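Local coordinates for alanyl-tRNA synthetase (Aquifex aeolicus, PDB 3G98), which attaches alanine to its cognate tRNA, with a C-Ala domain that brings together the editing and aminoacylation functions on one tRNA, at residues Arg25-Ala28 with Asp29-Arg32. Sequence-based numbering, arbitrary orientation.
Sequences RNLA and DMLR
R32 runs its first carbons past A28 O: CB at 3.9 Å and CG at 3.3 Å, while its backbone N donates to the same oxygen at 3.2 Å. With CG set between the backbone N and the carbonyl carbon (chi1 52°) and a second bend at chi2, the chain doubles back toward D29. CD comes 3.2 Å from D29 O; there NE bonds to D29 OD1 at 3.0 Å, on the lone pair directed away from OD2, and weakly to the same backbone O. NH2 closes the salt bridge to OD1 at 2.9 Å, so two edge nitrogens grip a single oxygen, whereas NH1 forms a salt bridge with D86 and a hydrogen bond with V56 O. With an alanine in place of R32, D29 would probably lose its cationic partner, and the ties to D86 and V56 would go. R25 to L31 form the last turns of helix 21-31, the connection in the beta-alpha-beta unit between parallel strands 9-17 and 38-46; L27 and A28 rest on I42 of the latter, L31 and R32 on V40. Upstream, i to i+4 bonds link D29, M30 and L31 to R25, N26 and L27. Bent at chi3, M30 brings CE to within 4.0 Å of L27 CD1, the two side chains crossing nearly at right angles. A water donates to D29 OD2 at 2.6 Å and weakly to N26 O.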
loop_
_atom_site.group_PDB
_atom_site.type_symbol
_atom_site.label_atom_id
_atom_site.label_comp_id
_atom_site.label_asym_id
_atom_site.label_seq_id
_atom_site.Cartn_x
_atom_site.Cartn_y
_atom_site.Cartn_z
ATOM N N ARG A 25 8.799 -3.077 -3.516
ATOM C CA ARG A 25 8.205 -4.307 -3.005
ATOM C C ARG A 25 9.028 -4.884 -1.860
ATOM O O ARG A 25 8.481 -5.322 -0.844
ATOM C CB ARG A 25 8.114 -5.346 -4.127
ATOM C CG ARG A 25 7.362 -6.603 -3.752
ATOM C CD ARG A 25 7.601 -7.715 -4.767
ATOM N NE ARG A 25 6.824 -8.890 -4.412
ATOM C CZ ARG A 25 5.564 -9.084 -4.790
ATOM N NH1 ARG A 25 4.951 -8.185 -5.551
ATOM N NH2 ARG A 25 4.922 -10.179 -4.411
ATOM N N ASN A 26 10.345 -4.910 -2.036
ATOM C CA ASN A 26 11.217 -5.460 -1.009
ATOM C C ASN A 26 11.144 -4.623 0.279
ATOM O O ASN A 26 11.147 -5.168 1.386
ATOM C CB ASN A 26 12.650 -5.583 -1.528
ATOM C CG ASN A 26 12.798 -6.673 -2.584
ATOM O OD1 ASN A 26 13.763 -6.678 -3.349
ATOM N ND2 ASN A 26 11.834 -7.600 -2.634
ATOM N N LEU A 27 11.047 -3.305 0.126
ATOM C CA LEU A 27 10.909 -2.412 1.277
ATOM C C LEU A 27 9.601 -2.658 2.032
ATOM O O LEU A 27 9.589 -2.732 3.270
ATOM C CB LEU A 27 11.011 -0.945 0.836
ATOM C CG LEU A 27 10.892 0.151 1.905
ATOM C CD1 LEU A 27 11.933 -0.023 3.010
ATOM C CD2 LEU A 27 11.026 1.529 1.279
ATOM N N ALA A 28 8.502 -2.788 1.288
ATOM C CA ALA A 28 7.206 -3.042 1.897
ATOM C C ALA A 28 7.227 -4.371 2.633
ATOM O O ALA A 28 6.705 -4.486 3.739
ATOM C CB ALA A 28 6.117 -3.036 0.847
ATOM N N ASP A 29 7.845 -5.372 2.011
ATOM C CA ASP A 29 7.957 -6.695 2.608
ATOM C C ASP A 29 8.664 -6.609 3.963
ATOM O O ASP A 29 8.188 -7.160 4.956
ATOM C CB ASP A 29 8.682 -7.627 1.624
ATOM C CG ASP A 29 8.908 -9.021 2.173
ATOM O OD1 ASP A 29 8.039 -9.561 2.888
ATOM O OD2 ASP A 29 9.968 -9.589 1.861
ATOM N N MET A 30 9.785 -5.897 4.008
ATOM C CA MET A 30 10.543 -5.755 5.254
ATOM C C MET A 30 9.749 -5.029 6.336
ATOM O O MET A 30 9.738 -5.445 7.495
ATOM C CB MET A 30 11.848 -5.005 5.003
ATOM C CG MET A 30 12.881 -5.820 4.261
ATOM S SD MET A 30 14.471 -4.996 4.306
ATOM C CE MET A 30 14.038 -3.444 3.525
ATOM N N LEU A 31 9.093 -3.939 5.953
ATOM C CA LEU A 31 8.330 -3.135 6.904
ATOM C C LEU A 31 7.139 -3.844 7.558
ATOM O O LEU A 31 6.754 -3.475 8.669
ATOM C CB LEU A 31 7.858 -1.832 6.255
ATOM C CG LEU A 31 8.940 -0.815 5.910
ATOM C CD1 LEU A 31 8.329 0.322 5.084
ATOM C CD2 LEU A 31 9.581 -0.286 7.181
ATOM N N ARG A 32 6.532 -4.827 6.888
ATOM C CA ARG A 32 5.363 -5.501 7.484
ATOM C C ARG A 32 5.758 -6.652 8.401
ATOM O O ARG A 32 4.912 -7.275 9.032
ATOM C CB ARG A 32 4.336 -5.957 6.436
ATOM C CG ARG A 32 4.882 -6.790 5.297
ATOM C CD ARG A 32 5.237 -8.200 5.727
ATOM N NE ARG A 32 5.646 -9.018 4.581
ATOM C CZ ARG A 32 4.855 -9.891 3.967
ATOM N NH1 ARG A 32 3.616 -10.082 4.396
ATOM N NH2 ARG A 32 5.310 -10.594 2.939
HETATM O O HOH W 1 11.969 -8.394 0.730
#